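Local coordinates for macrophomate synthase intermolecular Diels-Alderase (Macrophoma commelinae, PDB 1IZC), which is a hexameric TIM-barrel enzyme of the HpcH/HpaI aldolase/citrate lyase family that holds a magnesium ion and pyruvic acid, at residues Ala15-Ala20 with Leu32-Ala37; Phe54-Leu59 with His82-Ala87; Asp70-Met75 with Val122-Glu127; Thr112-Gly117 with Gly145-Ser150; Asp160-Pro165 with Val171-Asn176. The protein carries 1 engineered substitution. All blocks are in the same frame, centred on the assembly; numbering follows the deposited sequence.

Interaction 1: Ala15-Ala20 with Leu32-Ala37; sequences APYRSA and LKDAMA
Tyr17 reaches across to Asp34 with the far end of its side chain. Its CB points toward helix 28-37, and with CG anti to the carbonyl carbon (chi1 -52°) the ring is carried out of the loop to that helix. Over the CD2-CE2 side of the Tyr17 ring, Pro16 CB sits 3.8 Å above one face. On the other flank, CE1 of Tyr17 comes within 3.3 Å of Asp34 OD2, which lies at the ring edge and near its plane. At the tip, Tyr17 OH donates a short hydrogen bond of 2.6 Å to Asp34 OD2, which accepts with its anti lone pair, the one facing away from OD1. The two side chains approach from opposite directions, and ring and carboxylate planes are turned 43° apart. The other oxygen, OD1, is engaged by Gln30 NE2, so each carboxylate oxygen has its own partner and the group is held against rotation. Tyr17 is part of a type I turn from Ala15 to Arg18; the last residue of that turn, Arg18, forms a salt bridge with Glu93 of the second subunit. The contact ties the N-terminal segment to helix 28-37, the helix that precedes the first strand of the TIM barrel.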
# COMPACT_ATOMS: atom_id res chain seq x y z
N ALA A 15 18.87 0.46 -26.89
CA ALA A 15 18.21 -0.71 -26.32
C ALA A 15 18.13 -1.76 -27.43
O ALA A 15 17.09 -1.99 -28.01
CB ALA A 15 16.81 -0.32 -25.86
N PRO A 16 19.26 -2.42 -27.70
CA PRO A 16 19.41 -3.45 -28.73
C PRO A 16 18.41 -4.61 -28.70
O PRO A 16 18.08 -5.18 -29.74
CB PRO A 16 20.84 -3.96 -28.52
CG PRO A 16 21.53 -2.85 -27.86
CD PRO A 16 20.50 -2.30 -26.91
N TYR A 17 17.94 -4.95 -27.51
CA TYR A 17 17.05 -6.10 -27.36
C TYR A 17 15.61 -5.82 -26.93
O TYR A 17 14.86 -6.77 -26.69
CB TYR A 17 17.69 -7.09 -26.39
CG TYR A 17 19.11 -7.43 -26.77
CD1 TYR A 17 19.37 -8.25 -27.88
CD2 TYR A 17 20.20 -6.90 -26.07
CE1 TYR A 17 20.67 -8.52 -28.27
CE2 TYR A 17 21.51 -7.18 -26.46
CZ TYR A 17 21.73 -7.99 -27.56
OH TYR A 17 23.02 -8.28 -27.96
N ARG A 18 15.20 -4.56 -26.86
CA ARG A 18 13.83 -4.29 -26.41
C ARG A 18 12.77 -4.77 -27.38
O ARG A 18 13.01 -4.88 -28.59
CB ARG A 18 13.62 -2.79 -26.16
CG ARG A 18 13.79 -1.91 -27.40
CD ARG A 18 13.12 -0.56 -27.18
NE ARG A 18 11.67 -0.69 -27.26
CZ ARG A 18 10.81 0.29 -26.99
NH1 ARG A 18 11.27 1.49 -26.62
NH2 ARG A 18 9.51 0.09 -27.12
N SER A 19 11.59 -5.08 -26.85
CA SER A 19 10.47 -5.52 -27.68
C SER A 19 9.76 -4.28 -28.23
O SER A 19 10.16 -3.15 -27.93
CB SER A 19 9.48 -6.34 -26.86
OG SER A 19 8.52 -6.95 -27.70
N ALA A 20 8.72 -4.48 -29.04
CA ALA A 20 7.99 -3.35 -29.61
C ALA A 20 7.36 -2.52 -28.49
O ALA A 20 7.22 -1.31 -28.62
CB ALA A 20 6.91 -3.84 -30.57
N LEU A 32 22.02 -13.28 -24.78
CA LEU A 32 22.91 -14.33 -24.31
C LEU A 32 23.71 -14.92 -25.46
O LEU A 32 24.91 -15.17 -25.32
CB LEU A 32 22.13 -15.43 -23.59
CG LEU A 32 21.54 -14.98 -22.25
CD1 LEU A 32 20.60 -16.06 -21.72
CD2 LEU A 32 22.67 -14.71 -21.26
N LYS A 33 23.06 -15.15 -26.59
CA LYS A 33 23.78 -15.70 -27.74
C LYS A 33 24.86 -14.73 -28.20
O LYS A 33 25.97 -15.14 -28.55
CB LYS A 33 22.81 -15.99 -28.89
CG LYS A 33 21.92 -17.21 -28.64
CD LYS A 33 20.73 -17.28 -29.60
CE LYS A 33 19.83 -18.47 -29.27
NZ LYS A 33 18.42 -18.34 -29.78
N ASP A 34 24.54 -13.43 -28.17
CA ASP A 34 25.51 -12.42 -28.58
C ASP A 34 26.70 -12.35 -27.63
O ASP A 34 27.84 -12.14 -28.06
CB ASP A 34 24.85 -11.04 -28.70
CG ASP A 34 23.87 -10.96 -29.85
OD1 ASP A 34 23.87 -11.85 -30.73
OD2 ASP A 34 23.08 -9.99 -29.89
N ALA A 35 26.45 -12.55 -26.33
CA ALA A 35 27.52 -12.53 -25.33
C ALA A 35 28.40 -13.78 -25.49
O ALA A 35 29.60 -13.74 -25.25
CB ALA A 35 26.93 -12.46 -23.92
N MET A 36 27.80 -14.90 -25.89
CA MET A 36 28.58 -16.11 -26.11
C MET A 36 29.49 -15.91 -27.31
O MET A 36 30.65 -16.31 -27.29
CB MET A 36 27.65 -17.30 -26.33
CG MET A 36 26.94 -17.70 -25.06
SD MET A 36 25.85 -19.08 -25.34
CE MET A 36 24.34 -18.27 -25.79
N ALA A 37 28.97 -15.27 -28.35
CA ALA A 37 29.75 -15.02 -29.57
C ALA A 37 30.87 -14.01 -29.33
O ALA A 37 31.94 -14.10 -29.92
CB ALA A 37 28.84 -14.50 -30.68

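Interaction 2: Phe54-Leu59 with His82-Ala87; sequences FVTKVL and HDAIHA
Thr56 lays its methyl group over the backbone of Ala84: CG2 of Thr56 is 3.2 Å from Ala84 O, a snug carbon-to-oxygen contact. The torsion of -40° about CA-CB sends CG2 away from the threonine's own N and toward the neighbouring helix, while OG1 stays beside that N. There Thr56 OG1 passes 3.6 Å from Ala84 CB, but its polar partners lie elsewhere, in His48 NE2 and Ser52 O. The first of these links the helix to the end of barrel strand 43-48. One turn along the second helix, Ala87 directs its methyl at the first: Ala87 CB touches Lys57 CG at 3.9 Å and lies 4.3 Å from Thr56 CB. Lys57 gives this contact just the root of its chain. Beyond CG the chain runs extended, taking NZ to the second subunit, where it bonds to His86 ND1 and makes a salt bridge with Asp83. The same pair of interactions is returned, since Asp83 and His86 of this chain receive Lys57 of the second subunit.

The small alanines let the backbones come close: the short helix axes pass 8.7 Å apart and cross at -17°, running nearly parallel. Ile85, on the far flank of helix 78-91, packs on Ala113 and Ala116 of helix 107-116. Side-by-side helices running the same way, each following a strand of the inner sheet, are the outer layer of a (beta/alpha)8 or TIM barrel, and helices 53-61 and 78-91 are neighbours in that ring.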
# COMPACT_ATOMS: atom_id res chain seq x y z
N PHE A 54 10.50 2.20 -6.19
CA PHE A 54 11.30 3.43 -6.28
C PHE A 54 12.75 3.00 -6.45
O PHE A 54 13.49 3.56 -7.26
CB PHE A 54 11.12 4.28 -5.00
CG PHE A 54 11.75 5.64 -5.09
CD1 PHE A 54 13.12 5.80 -4.95
CD2 PHE A 54 10.96 6.77 -5.33
CE1 PHE A 54 13.71 7.07 -5.05
CE2 PHE A 54 11.52 8.03 -5.43
CZ PHE A 54 12.90 8.19 -5.29
N VAL A 55 13.18 1.99 -5.70
CA VAL A 55 14.54 1.48 -5.84
C VAL A 55 14.74 0.91 -7.25
O VAL A 55 15.78 1.14 -7.87
CB VAL A 55 14.83 0.38 -4.79
CG1 VAL A 55 16.19 -0.29 -5.08
CG2 VAL A 55 14.88 1.02 -3.40
N THR A 56 13.75 0.19 -7.77
CA THR A 56 13.90 -0.35 -9.12
C THR A 56 14.17 0.79 -10.10
O THR A 56 14.98 0.67 -11.01
CB THR A 56 12.63 -1.06 -9.61
OG1 THR A 56 12.05 -1.81 -8.53
CG2 THR A 56 12.97 -2.01 -10.76
N LYS A 57 13.45 1.89 -9.91
CA LYS A 57 13.64 3.04 -10.80
C LYS A 57 15.05 3.62 -10.70
O LYS A 57 15.63 4.03 -11.71
CB LYS A 57 12.60 4.11 -10.46
CG LYS A 57 11.17 3.69 -10.85
CD LYS A 57 10.16 4.74 -10.36
CE LYS A 57 8.75 4.39 -10.82
NZ LYS A 57 7.76 5.40 -10.30
N VAL A 58 15.59 3.70 -9.48
CA VAL A 58 16.94 4.22 -9.30
C VAL A 58 17.93 3.27 -9.98
O VAL A 58 18.85 3.70 -10.67
CB VAL A 58 17.29 4.33 -7.80
CG1 VAL A 58 18.76 4.72 -7.62
CG2 VAL A 58 16.38 5.37 -7.14
N LEU A 59 17.73 1.97 -9.79
CA LEU A 59 18.61 0.98 -10.42
C LEU A 59 18.49 1.05 -11.95
O LEU A 59 19.50 1.00 -12.67
CB LEU A 59 18.25 -0.43 -9.95
CG LEU A 59 18.40 -0.70 -8.45
CD1 LEU A 59 17.98 -2.14 -8.16
CD2 LEU A 59 19.85 -0.46 -8.03
N HIS A 82 5.01 -6.94 -10.21
CA HIS A 82 4.56 -6.51 -11.54
C HIS A 82 5.06 -5.09 -11.81
O HIS A 82 5.60 -4.81 -12.88
CB HIS A 82 3.02 -6.60 -11.58
CG HIS A 82 2.37 -5.85 -12.71
ND1 HIS A 82 2.02 -4.52 -12.62
CD2 HIS A 82 1.92 -6.26 -13.92
CE1 HIS A 82 1.38 -4.15 -13.71
NE2 HIS A 82 1.30 -5.19 -14.52
N ASP A 83 4.89 -4.20 -10.84
CA ASP A 83 5.31 -2.82 -11.04
C ASP A 83 6.82 -2.67 -11.12
O ASP A 83 7.32 -1.81 -11.85
CB ASP A 83 4.78 -1.92 -9.91
CG ASP A 83 3.26 -1.69 -10.00
OD1 ASP A 83 2.65 -2.05 -11.01
OD2 ASP A 83 2.69 -1.13 -9.04
N ALA A 84 7.56 -3.50 -10.39
CA ALA A 84 9.02 -3.42 -10.40
C ALA A 84 9.53 -3.87 -11.77
O ALA A 84 10.44 -3.27 -12.34
CB ALA A 84 9.62 -4.31 -9.29
N ILE A 85 8.93 -4.92 -12.31
CA ILE A 85 9.37 -5.41 -13.62
C ILE A 85 9.10 -4.33 -14.68
O ILE A 85 9.97 -4.03 -15.50
CB ILE A 85 8.66 -6.74 -13.96
CG1 ILE A 85 9.14 -7.82 -12.97
CG2 ILE A 85 9.01 -7.16 -15.41
CD1 ILE A 85 8.35 -9.14 -13.06
N HIS A 86 7.90 -3.75 -14.64
CA HIS A 86 7.56 -2.67 -15.58
C HIS A 86 8.55 -1.52 -15.39
O HIS A 86 9.07 -0.98 -16.35
CB HIS A 86 6.17 -2.11 -15.31
CG HIS A 86 5.06 -2.88 -15.94
ND1 HIS A 86 3.74 -2.51 -15.82
CD2 HIS A 86 5.07 -4.00 -16.70
CE1 HIS A 86 2.98 -3.36 -16.49
NE2 HIS A 86 3.76 -4.28 -17.04
N ALA A 87 8.79 -1.12 -14.14
CA ALA A 87 9.71 0.00 -13.92
C ALA A 87 11.12 -0.26 -14.44
O ALA A 87 11.75 0.64 -15.02
CB ALA A 87 9.76 0.36 -12.43

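Interaction 3: Asp70-Met75 with Val122-Glu127; sequences DVEHGM and VIPHVE
The backbones stay well apart, their nearest CA atoms being those of Glu72 and Pro124 at 8.0 Å, and the turn that follows strand 120-123 gives His125 left-handed helical backbone angles. Glu72 spans the gap with a fully extended chain, CG lying opposite the backbone N at a chi1 of 178°. Its carboxylate ends at the His125 ring edge: NE2 of His125 donates to OE2 of Glu72 over 2.7 Å, with an N-H...O angle of 151°. The oxygen accepts on its syn side, the side of OE1, and lies close to the imidazole plane, although carboxylate and ring are turned 66° to each other. The Glu72 and Pro124 side chains run past each other in opposite directions, OE1 of Glu72 lying 3.6 Å from Pro124 CB.

Closer to the main chain, CG of Glu72 lies 3.7 Å above the ring plane of His73, toward its rim. The loop itself is shaped by an Asx motif, in which Asp70 OD1 accepts from His73 N at 3.2 Å. Asp70 also forms a salt bridge to Arg101, a residue of the pyruvic acid pocket.

This His-carboxylate pair stands beside the ligands, the His125 side chain about 4 Å from the magnesium ion and that of Glu72 about 5 Å from the pyruvic acid. The backbone N of His125 bonds to Glu185 OE2, and Glu185 is a magnesium ligand. With its backbone N-H on Glu185 and its ring NE2 on Glu72, His125 probably helps to orient both carboxylates, one in the metal site and one next to it, which makes a second-shell role for the pair likely.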
# COMPACT_ATOMS: atom_id res chain seq x y z
N ASP A 70 14.80 -10.92 -7.10
CA ASP A 70 14.67 -12.15 -6.34
C ASP A 70 13.32 -12.25 -5.64
O ASP A 70 13.07 -11.55 -4.65
CB ASP A 70 15.81 -12.25 -5.32
CG ASP A 70 15.78 -13.54 -4.54
OD1 ASP A 70 15.04 -14.47 -4.93
OD2 ASP A 70 16.51 -13.64 -3.54
N VAL A 71 12.46 -13.11 -6.15
CA VAL A 71 11.15 -13.30 -5.55
C VAL A 71 11.19 -14.51 -4.63
O VAL A 71 10.29 -14.70 -3.82
CB VAL A 71 10.06 -13.47 -6.63
CG1 VAL A 71 8.70 -13.63 -6.00
CG2 VAL A 71 10.05 -12.26 -7.53
N GLU A 72 12.23 -15.34 -4.74
CA GLU A 72 12.27 -16.48 -3.83
C GLU A 72 12.44 -15.95 -2.42
O GLU A 72 11.77 -16.41 -1.49
CB GLU A 72 13.43 -17.44 -4.13
CG GLU A 72 13.46 -18.60 -3.10
CD GLU A 72 14.64 -19.55 -3.24
OE1 GLU A 72 15.70 -19.13 -3.76
OE2 GLU A 72 14.51 -20.71 -2.81
N HIS A 73 13.34 -14.98 -2.26
CA HIS A 73 13.61 -14.42 -0.94
C HIS A 73 13.35 -12.92 -0.79
O HIS A 73 13.48 -12.38 0.32
CB HIS A 73 15.05 -14.73 -0.54
CG HIS A 73 15.29 -16.18 -0.29
ND1 HIS A 73 14.69 -16.87 0.74
CD2 HIS A 73 16.08 -17.08 -0.93
CE1 HIS A 73 15.10 -18.12 0.73
NE2 HIS A 73 15.94 -18.28 -0.27
N GLY A 74 13.02 -12.25 -1.89
CA GLY A 74 12.71 -10.83 -1.83
C GLY A 74 11.25 -10.68 -1.46
O GLY A 74 10.38 -11.38 -1.98
N MET A 75 10.95 -9.75 -0.56
CA MET A 75 9.59 -9.56 -0.07
C MET A 75 8.66 -8.77 -1.00
O MET A 75 7.95 -7.87 -0.56
CB MET A 75 9.65 -8.88 1.30
CG MET A 75 10.42 -9.66 2.35
SD MET A 75 9.64 -11.26 2.72
CE MET A 75 10.75 -12.35 1.89
N VAL A 122 14.84 -17.74 -13.25
CA VAL A 122 15.83 -18.59 -12.60
C VAL A 122 15.06 -19.49 -11.64
O VAL A 122 14.26 -19.02 -10.82
CB VAL A 122 16.88 -17.75 -11.82
CG1 VAL A 122 17.78 -18.70 -10.99
CG2 VAL A 122 17.71 -16.92 -12.79
N ILE A 123 15.29 -20.79 -11.76
CA ILE A 123 14.58 -21.79 -10.95
C ILE A 123 15.51 -22.28 -9.85
O ILE A 123 16.54 -22.88 -10.12
CB ILE A 123 14.20 -23.01 -11.81
CG1 ILE A 123 13.38 -22.56 -13.02
CG2 ILE A 123 13.41 -24.02 -10.95
CD1 ILE A 123 13.34 -23.61 -14.13
N PRO A 124 15.15 -22.01 -8.58
CA PRO A 124 16.05 -22.47 -7.52
C PRO A 124 15.96 -23.96 -7.20
O PRO A 124 14.98 -24.64 -7.51
CB PRO A 124 15.66 -21.60 -6.33
CG PRO A 124 14.19 -21.35 -6.53
CD PRO A 124 14.02 -21.22 -8.05
N HIS A 125 17.04 -24.46 -6.60
CA HIS A 125 17.14 -25.83 -6.13
C HIS A 125 16.79 -26.90 -7.15
O HIS A 125 16.12 -27.87 -6.82
CB HIS A 125 16.24 -26.00 -4.90
CG HIS A 125 16.28 -24.82 -3.97
ND1 HIS A 125 17.37 -24.54 -3.18
CD2 HIS A 125 15.40 -23.81 -3.78
CE1 HIS A 125 17.17 -23.39 -2.55
NE2 HIS A 125 15.98 -22.93 -2.90
N VAL A 126 17.25 -26.74 -8.38
CA VAL A 126 16.95 -27.73 -9.41
C VAL A 126 17.78 -28.99 -9.20
O VAL A 126 18.99 -28.92 -9.01
CB VAL A 126 17.22 -27.17 -10.82
CG1 VAL A 126 17.11 -28.28 -11.87
CG2 VAL A 126 16.20 -26.10 -11.14
N GLU A 127 17.12 -30.14 -9.23
CA GLU A 127 17.82 -31.42 -9.04
C GLU A 127 17.49 -32.45 -10.12
O GLU A 127 18.21 -33.44 -10.27
CB GLU A 127 17.50 -31.99 -7.66
CG GLU A 127 17.90 -31.06 -6.52
CD GLU A 127 17.70 -31.66 -5.15
OE1 GLU A 127 16.78 -32.49 -4.98
OE2 GLU A 127 18.46 -31.30 -4.23

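Interaction 4: Thr112-Gly117 with Gly145-Ser150; sequences TALDAG and GRRSFS
Helix 107-116 of the TIM barrel closes in a Schellman motif at Gly117, and in its last turn Leu114 and Asp115 meet Arg147 and Ser150 of the loop beyond helix 129-139. Arg147 comes in with an extended chain, its CG pointing away from the backbone N (chi1 174°). Leu114 CB sits over one face of the guanidinium, offset to the rim, 3.5 Å from Arg147 NH2. At the edge of the same group Arg147 NH2 donates to Asp115 OD1 at 3.3 Å, a long but straight hydrogen bond (N-H...O 166°) that is part of a salt bridge. Donor and acceptor are coplanar with the guanidinium, and the carboxylate is turned 30° from it, meeting the arginine on the anti side of OD1.

Ser150 rests against the carboxylate with its CB, 3.7 Å from Asp115 OD2. Its hydroxyl reaches the same oxygen indirectly: water 1 accepts from Ser150 OG at 2.7 Å and donates to Asp115 OD2. OD2 has a further partner in His73 ND1 of the fourth subunit, where Ser148 OG also bonds to His73 NE2. Asp115 thus joins the helix end, the loop and a subunit interface. The polar atoms between helix and loop are bridged by more water: water 2 takes the N-H of Ser150, and water 3, in the guanidinium plane, accepts from Arg147 NE at 2.9 Å and lies 2.7 Å from Asp115 OD1.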
# COMPACT_ATOMS: atom_id res chain seq x y z
N THR A 112 3.03 -14.02 -12.76
CA THR A 112 3.12 -12.58 -12.56
C THR A 112 4.39 -12.04 -13.21
O THR A 112 4.37 -11.03 -13.92
CB THR A 112 3.15 -12.24 -11.05
OG1 THR A 112 1.91 -12.65 -10.45
CG2 THR A 112 3.37 -10.73 -10.84
N ALA A 113 5.51 -12.73 -12.98
CA ALA A 113 6.78 -12.30 -13.54
C ALA A 113 6.71 -12.31 -15.06
O ALA A 113 7.13 -11.35 -15.71
CB ALA A 113 7.91 -13.21 -13.06
N LEU A 114 6.16 -13.37 -15.64
CA LEU A 114 6.08 -13.43 -17.10
C LEU A 114 5.11 -12.39 -17.68
O LEU A 114 5.45 -11.66 -18.62
CB LEU A 114 5.66 -14.83 -17.54
CG LEU A 114 6.63 -15.97 -17.22
CD1 LEU A 114 5.92 -17.30 -17.47
CD2 LEU A 114 7.90 -15.86 -18.06
N ASP A 115 3.91 -12.33 -17.12
CA ASP A 115 2.89 -11.39 -17.60
C ASP A 115 3.40 -9.94 -17.53
O ASP A 115 3.02 -9.11 -18.36
CB ASP A 115 1.58 -11.49 -16.79
CG ASP A 115 0.74 -12.74 -17.11
OD1 ASP A 115 1.02 -13.41 -18.13
OD2 ASP A 115 -0.21 -13.04 -16.34
N ALA A 116 4.26 -9.63 -16.55
CA ALA A 116 4.81 -8.28 -16.42
C ALA A 116 5.96 -7.98 -17.37
O ALA A 116 6.37 -6.83 -17.50
CB ALA A 116 5.25 -8.00 -14.96
N GLY A 117 6.52 -9.00 -18.02
CA GLY A 117 7.60 -8.74 -18.95
C GLY A 117 8.98 -9.30 -18.63
O GLY A 117 9.96 -8.89 -19.23
N GLY A 145 4.73 -25.21 -24.62
CA GLY A 145 4.22 -25.53 -23.30
C GLY A 145 2.71 -25.35 -23.25
O GLY A 145 2.02 -25.55 -24.24
N ARG A 146 2.20 -24.96 -22.08
CA ARG A 146 0.77 -24.76 -21.93
C ARG A 146 0.49 -23.50 -21.13
O ARG A 146 -0.55 -23.38 -20.48
CB ARG A 146 0.12 -25.98 -21.28
CG ARG A 146 0.73 -26.41 -19.96
CD ARG A 146 0.26 -27.83 -19.63
NE ARG A 146 0.87 -28.33 -18.40
CZ ARG A 146 0.64 -27.82 -17.19
NH1 ARG A 146 -0.19 -26.80 -17.06
NH2 ARG A 146 1.25 -28.33 -16.13
N ARG A 147 1.42 -22.56 -21.19
CA ARG A 147 1.26 -21.30 -20.48
C ARG A 147 -0.08 -20.68 -20.83
O ARG A 147 -0.51 -20.69 -21.99
CB ARG A 147 2.38 -20.33 -20.85
CG ARG A 147 2.20 -18.92 -20.24
CD ARG A 147 3.31 -17.97 -20.68
NE ARG A 147 3.05 -16.61 -20.22
CZ ARG A 147 3.73 -15.54 -20.64
NH1 ARG A 147 4.72 -15.68 -21.50
NH2 ARG A 147 3.40 -14.33 -20.22
N SER A 148 -0.75 -20.14 -19.81
CA SER A 148 -2.04 -19.50 -20.00
C SER A 148 -1.86 -18.08 -20.50
O SER A 148 -1.04 -17.31 -19.99
CB SER A 148 -2.81 -19.49 -18.68
OG SER A 148 -4.07 -18.87 -18.85
N PHE A 149 -2.66 -17.72 -21.49
CA PHE A 149 -2.62 -16.40 -22.09
C PHE A 149 -3.44 -15.38 -21.28
O PHE A 149 -4.63 -15.60 -21.04
CB PHE A 149 -3.17 -16.52 -23.51
CG PHE A 149 -2.96 -15.31 -24.34
CD1 PHE A 149 -1.75 -15.10 -25.00
CD2 PHE A 149 -3.96 -14.35 -24.45
CE1 PHE A 149 -1.54 -13.95 -25.76
CE2 PHE A 149 -3.76 -13.19 -25.20
CZ PHE A 149 -2.54 -12.99 -25.86
N SER A 150 -2.82 -14.28 -20.86
CA SER A 150 -3.53 -13.25 -20.10
C SER A 150 -4.15 -12.22 -21.02
O SER A 150 -3.52 -11.76 -21.96
CB SER A 150 -2.58 -12.52 -19.14
OG SER A 150 -3.23 -11.42 -18.52
O HOH W 1 -1.91 -10.39 -16.34
O HOH W 2 0.05 -14.22 -20.87
O HOH W 3 0.70 -16.10 -18.52

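Interaction 5: Asp160-Pro165 with Val171-Asn176; sequences DASLFP and VATSNN
A chi1 of -59° at Phe164 turns its ring back onto helix 171-177, while a chi1 of 168° at Ser162 points OG toward both Thr173 and the backbone of its own loop. The phenyl ring is the main bearing surface. Phe164 CG touches Ala172 CB at 3.7 Å, and the carbonyl carbon of Ala172 lies above one face, near the rim. Farther along the ring Asn176 leans over with its amide, ND2 of Asn176 only 3.1 Å from Phe164 CE2 and the two planes 52° apart. Thr173 takes the edge, its OG1 3.6 Å from Phe164 CD1.

Beside the ring is a polar cluster. Ser162 OG accepts from Phe164 N at 3.0 Å, closing an ST turn that fixes where the phenylalanine leaves the loop. The same OG bonds to Asp167 OD2 and lies 3.0 Å from Thr173 OG1. Water 4 spans the two segments, accepting from Leu163 N and donating to Thr173 OG1 over 2.6 Å; Asn170 OD1 is a second partner of that hydroxyl. Leu163 O meets Gln8 of the second subunit, so the outer side of the turn belongs to an interface. What results is a loop folded back, held by an ST turn and by Phe164 packed on the helix, against the first turns of helix 171-177, which leads into barrel strand 179-184.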
# COMPACT_ATOMS: atom_id res chain seq x y z
N ASP A 160 -0.74 -3.57 -28.87
CA ASP A 160 -0.43 -4.97 -29.15
C ASP A 160 0.72 -5.14 -30.13
O ASP A 160 0.84 -6.17 -30.78
CB ASP A 160 -1.68 -5.69 -29.69
CG ASP A 160 -2.22 -5.07 -30.99
OD1 ASP A 160 -1.56 -4.18 -31.57
OD2 ASP A 160 -3.31 -5.50 -31.45
N ALA A 161 1.59 -4.14 -30.21
CA ALA A 161 2.71 -4.20 -31.14
C ALA A 161 3.69 -5.31 -30.79
O ALA A 161 3.90 -5.63 -29.63
CB ALA A 161 3.45 -2.86 -31.17
N SER A 162 4.29 -5.89 -31.82
CA SER A 162 5.26 -6.98 -31.66
C SER A 162 6.34 -6.82 -32.72
O SER A 162 6.10 -6.22 -33.77
CB SER A 162 4.56 -8.34 -31.85
OG SER A 162 5.52 -9.39 -31.96
N LEU A 163 7.53 -7.35 -32.45
CA LEU A 163 8.61 -7.28 -33.42
C LEU A 163 8.39 -8.34 -34.49
O LEU A 163 8.97 -8.27 -35.57
CB LEU A 163 9.96 -7.59 -32.77
CG LEU A 163 10.49 -6.62 -31.72
CD1 LEU A 163 11.80 -7.17 -31.17
CD2 LEU A 163 10.70 -5.24 -32.35
N PHE A 164 7.55 -9.32 -34.18
CA PHE A 164 7.27 -10.42 -35.10
C PHE A 164 6.05 -10.20 -35.96
O PHE A 164 5.11 -9.53 -35.56
CB PHE A 164 7.13 -11.72 -34.31
CG PHE A 164 8.36 -12.06 -33.51
CD1 PHE A 164 8.57 -11.48 -32.26
CD2 PHE A 164 9.34 -12.89 -34.04
CE1 PHE A 164 9.75 -11.73 -31.56
CE2 PHE A 164 10.52 -13.14 -33.35
CZ PHE A 164 10.73 -12.55 -32.11
N PRO A 165 6.04 -10.78 -37.18
CA PRO A 165 4.93 -10.66 -38.13
C PRO A 165 3.66 -11.34 -37.64
O PRO A 165 3.73 -12.40 -37.02
CB PRO A 165 5.46 -11.35 -39.39
CG PRO A 165 6.95 -11.36 -39.23
CD PRO A 165 7.14 -11.58 -37.75
N VAL A 171 2.61 -13.90 -28.87
CA VAL A 171 2.96 -15.26 -28.52
C VAL A 171 4.37 -15.55 -29.02
O VAL A 171 5.14 -16.25 -28.36
CB VAL A 171 1.96 -16.26 -29.17
CG1 VAL A 171 2.56 -17.66 -29.19
CG2 VAL A 171 0.66 -16.26 -28.38
N ALA A 172 4.72 -15.02 -30.18
CA ALA A 172 6.06 -15.24 -30.74
C ALA A 172 7.09 -14.52 -29.88
O ALA A 172 8.17 -15.03 -29.60
CB ALA A 172 6.12 -14.72 -32.19
N THR A 173 6.74 -13.30 -29.47
CA THR A 173 7.63 -12.51 -28.63
C THR A 173 7.99 -13.32 -27.39
O THR A 173 9.17 -13.49 -27.05
CB THR A 173 6.95 -11.22 -28.19
OG1 THR A 173 6.67 -10.42 -29.34
CG2 THR A 173 7.85 -10.43 -27.22
N SER A 174 6.96 -13.82 -26.72
CA SER A 174 7.17 -14.59 -25.52
C SER A 174 7.95 -15.87 -25.73
O SER A 174 8.90 -16.17 -24.99
CB SER A 174 5.82 -14.90 -24.87
OG SER A 174 5.19 -13.70 -24.45
N ASN A 175 7.59 -16.65 -26.73
CA ASN A 175 8.29 -17.90 -26.93
C ASN A 175 9.71 -17.78 -27.49
O ASN A 175 10.53 -18.68 -27.32
CB ASN A 175 7.42 -18.85 -27.77
CG ASN A 175 6.31 -19.53 -26.94
OD1 ASN A 175 6.07 -19.19 -25.77
ND2 ASN A 175 5.61 -20.48 -27.56
N ASN A 176 10.01 -16.65 -28.13
CA ASN A 176 11.33 -16.43 -28.70
C ASN A 176 12.28 -15.63 -27.80
O ASN A 176 13.49 -15.73 -27.94
CB ASN A 176 11.24 -15.71 -30.04
CG ASN A 176 10.47 -16.49 -31.08
OD1 ASN A 176 10.49 -17.72 -31.09
ND2 ASN A 176 9.80 -15.78 -31.98
O HOH W 4 8.43 -8.55 -29.89

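Overall arrangement
Interaction 3 lies at the magnesium and pyruvic acid site of its own chain. Interaction 4, whose centre is 18 Å away, serves another copy: its loop lies against the interaction 3 region of the fourth subunit, and Ser148 bonds there to Asp211, a magnesium ligand. Its Ser150 side chain is about 8 Å from a bound magnesium. Interactions 2 and 4 are joined through three successive outer helices, Ile85 CD1 packing 3.6 Å from Ala113 CA. Arg147 NH1 of interaction 4 packs against Ser174 OG of interaction 5, and the centres of these two are 13 Å apart. Interactions 1 and 5 touch at Ala20 and Ala161; with interaction 2, both border the second subunit.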